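Local coordinates for protein serine proteinase inhibitor A (Sagittaria sagittifolia, PDB 3E8L) that probably inhibits trypsin and chymotrypsin at the same time through two reactive sites, and kallikrein weakly, as a Kunitz-type inhibitor of beta-trefoil fold, at residues S53-E57 with R167-G171. The protein carries 2 engineered substitutions. Residues are numbered along the deposited sequence; the frame is centred on the assembly and turned at random.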
ATOM      1  N   SER A  53       6.757  12.934  -2.059  1.00 28.60           N
ATOM      2  CA  SER A  53       7.430  13.719  -1.027  1.00 28.11           C
ATOM      3  C   SER A  53       8.384  12.848  -0.228  1.00 27.90           C
ATOM      4  O   SER A  53       8.239  11.614  -0.216  1.00 27.92           O
ATOM      5  CB  SER A  53       6.398  14.293  -0.055  1.00 27.99           C
ATOM      6  OG  SER A  53       5.725  15.411  -0.589  1.00 27.88           O
ATOM      7  N   TYR A  54       9.356  13.470   0.448  1.00 27.42           N
ATOM      8  CA  TYR A  54      10.155  12.737   1.436  1.00 27.02           C
ATOM      9  C   TYR A  54       9.450  12.846   2.773  1.00 27.47           C
ATOM     10  O   TYR A  54       9.002  13.944   3.135  1.00 27.25           O
ATOM     11  CB  TYR A  54      11.556  13.316   1.585  1.00 26.23           C
ATOM     12  CG  TYR A  54      12.429  13.218   0.359  1.00 23.83           C
ATOM     13  CD1 TYR A  54      13.147  12.071   0.098  1.00 22.26           C
ATOM     14  CD2 TYR A  54      12.553  14.290  -0.520  1.00 21.52           C
ATOM     15  CE1 TYR A  54      13.967  11.976  -1.005  1.00 21.84           C
ATOM     16  CE2 TYR A  54      13.370  14.210  -1.641  1.00 21.87           C
ATOM     17  CZ  TYR A  54      14.082  13.035  -1.878  1.00 21.62           C
ATOM     18  OH  TYR A  54      14.906  12.914  -2.983  1.00 19.52           O
ATOM     19  N   VAL A  55       9.343  11.718   3.486  1.00 27.67           N
ATOM     20  CA  VAL A  55       8.990  11.727   4.903  1.00 28.22           C
ATOM     21  C   VAL A  55      10.196  12.220   5.714  1.00 28.53           C
ATOM     22  O   VAL A  55      11.270  11.603   5.718  1.00 28.44           O
ATOM     23  CB  VAL A  55       8.558  10.336   5.411  1.00 28.33           C
ATOM     24  CG1 VAL A  55       8.065  10.433   6.857  1.00 28.96           C
ATOM     25  CG2 VAL A  55       7.482   9.752   4.535  1.00 27.72           C
ATOM     26  N   TYR A  56      10.018  13.350   6.378  1.00 29.01           N
ATOM     27  CA  TYR A  56      11.061  13.928   7.219  1.00 29.48           C
ATOM     28  C   TYR A  56      10.479  14.471   8.525  1.00 30.22           C
ATOM     29  O   TYR A  56       9.261  14.659   8.659  1.00 29.81           O
ATOM     30  CB  TYR A  56      11.772  15.053   6.464  1.00 29.74           C
ATOM     31  CG  TYR A  56      11.196  16.442   6.672  1.00 29.52           C
ATOM     32  CD1 TYR A  56      11.952  17.439   7.285  1.00 29.88           C
ATOM     33  CD2 TYR A  56       9.900  16.762   6.254  1.00 30.36           C
ATOM     34  CE1 TYR A  56      11.433  18.714   7.489  1.00 30.25           C
ATOM     35  CE2 TYR A  56       9.369  18.031   6.454  1.00 29.14           C
ATOM     36  CZ  TYR A  56      10.137  19.002   7.067  1.00 30.11           C
ATOM     37  OH  TYR A  56       9.616  20.270   7.258  1.00 30.82           O
ATOM     38  N   GLU A  57      11.352  14.744   9.483  1.00 31.09           N
ATOM     39  CA  GLU A  57      10.924  15.290  10.754  1.00 32.04           C
ATOM     40  C   GLU A  57      10.862  16.816  10.684  1.00 32.83           C
ATOM     41  O   GLU A  57      11.876  17.479  10.467  1.00 33.77           O
ATOM     42  CB  GLU A  57      11.889  14.847  11.827  1.00 31.74           C
ATOM     43  CG  GLU A  57      11.374  15.032  13.223  1.00 33.02           C
ATOM     44  CD  GLU A  57      12.452  14.762  14.248  1.00 33.36           C
ATOM     45  OE1 GLU A  57      13.210  13.792  14.041  1.00 34.48           O
ATOM     46  OE2 GLU A  57      12.546  15.520  15.242  1.00 32.90           O
ATOM     47  N   ARG A 167      18.367  18.587   7.219  1.00 26.90           N
ATOM     48  CA  ARG A 167      17.038  18.064   7.534  1.00 26.83           C
ATOM     49  C   ARG A 167      17.086  16.573   7.899  1.00 26.62           C
ATOM     50  O   ARG A 167      17.865  15.800   7.324  1.00 26.73           O
ATOM     51  CB  ARG A 167      16.038  18.345   6.405  1.00 26.95           C
ATOM     52  CG  ARG A 167      15.738  19.828   6.243  1.00 28.83           C
ATOM     53  CD  ARG A 167      14.656  20.107   5.233  1.00 32.78           C
ATOM     54  NE  ARG A 167      14.847  21.417   4.602  1.00 36.67           N
ATOM     55  CZ  ARG A 167      14.027  22.469   4.744  1.00 39.82           C
ATOM     56  NH1 ARG A 167      12.925  22.383   5.504  1.00 39.90           N
ATOM     57  NH2 ARG A 167      14.311  23.624   4.126  1.00 38.77           N
ATOM     58  N   THR A 168      16.276  16.186   8.880  1.00 25.50           N
ATOM     59  CA  THR A 168      16.231  14.816   9.298  1.00 25.13           C
ATOM     60  C   THR A 168      15.177  14.039   8.488  1.00 25.50           C
ATOM     61  O   THR A 168      13.978  14.270   8.619  1.00 25.89           O
ATOM     62  CB  THR A 168      15.994  14.715  10.807  1.00 25.02           C
ATOM     63  OG1 THR A 168      17.120  15.278  11.501  1.00 24.48           O
ATOM     64  CG2 THR A 168      15.829  13.259  11.230  1.00 24.80           C
ATOM     65  N   LEU A 169      15.645  13.126   7.642  1.00 25.24           N
ATOM     66  CA  LEU A 169      14.775  12.326   6.784  1.00 25.22           C
ATOM     67  C   LEU A 169      14.744  10.863   7.217  1.00 24.99           C
ATOM     68  O   LEU A 169      15.706  10.348   7.784  1.00 25.42           O
ATOM     69  CB  LEU A 169      15.251  12.401   5.325  1.00 24.93           C
ATOM     70  CG  LEU A 169      14.832  13.587   4.472  1.00 25.25           C
ATOM     71  CD1 LEU A 169      15.542  14.883   4.916  1.00 25.16           C
ATOM     72  CD2 LEU A 169      15.109  13.262   2.996  1.00 24.55           C
ATOM     73  N   LEU A 170      13.645  10.191   6.927  1.00 24.74           N
ATOM     74  CA  LEU A 170      13.522   8.801   7.302  1.00 24.73           C
ATOM     75  C   LEU A 170      13.907   7.933   6.127  1.00 25.31           C
ATOM     76  O   LEU A 170      13.640   8.295   4.978  1.00 26.06           O
ATOM     77  CB  LEU A 170      12.095   8.493   7.740  1.00 24.14           C
ATOM     78  CG  LEU A 170      11.577   9.159   9.010  1.00 22.66           C
ATOM     79  CD1 LEU A 170      10.349   8.434   9.440  1.00 20.77           C
ATOM     80  CD2 LEU A 170      12.634   9.106  10.111  1.00 22.99           C
ATOM     81  N   GLY A 171      14.541   6.799   6.409  1.00 25.20           N
ATOM     82  CA  GLY A 171      14.837   5.807   5.380  1.00 24.70           C
ATOM     83  C   GLY A 171      15.074   4.446   6.010  1.00 25.03           C
ATOM     84  O   GLY A 171      14.959   4.291   7.232  1.00 25.61           O
TER
HETATM   85  O   HOH W   1      12.832  10.452   3.555  1.00 33.49           O
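Tyr56 and Leu169 pair at the single beta bridge between strands 53-57 and 167-171, their CA atoms 4.1 Å apart. Two backbone hydrogen bonds flank the pair. Glu57 N donates to Thr168 O at 2.8 Å. Leu170 N donates to Val55 O at 3.0 Å, nearly straight. The strand directions differ by 123°, so the pairing is brief. Leu169 touches both tyrosines: its CG lies 3.9 Å from Tyr56 CB, while its CD2 branch reaches Tyr54 CD1 at 3.7 Å. Tyr54 CG stands anti to its carbonyl carbon (chi1 -64°), which keeps the base of the ring beside that methyl; the far end, OH, bonds to Glu107. Thr168 O lies 3.2 Å from Tyr56 CB, at the edge of the Tyr56 ring and near its plane. That ring meets Arg167 through CE1 and the aliphatic CD, and the ring and guanidinium planes are 64° apart. Leu170 and Val55 meet by methyls, CD1 to CG1, at 4.0 Å. Glu57 and Thr168 run side by side. A water lies within hydrogen-bonding distance of both Val55 O and Leu170 O, with more acceptors around it than protons. Phe114 and Val164 also touch Leu169. In this beta-trefoil, the contact joins the hairpin partners 43-49 and 52-57 to the late hairpin 159-172. The direct hydrogen bonds across the contact are all backbone to backbone, and the side chains add mainly apolar packing.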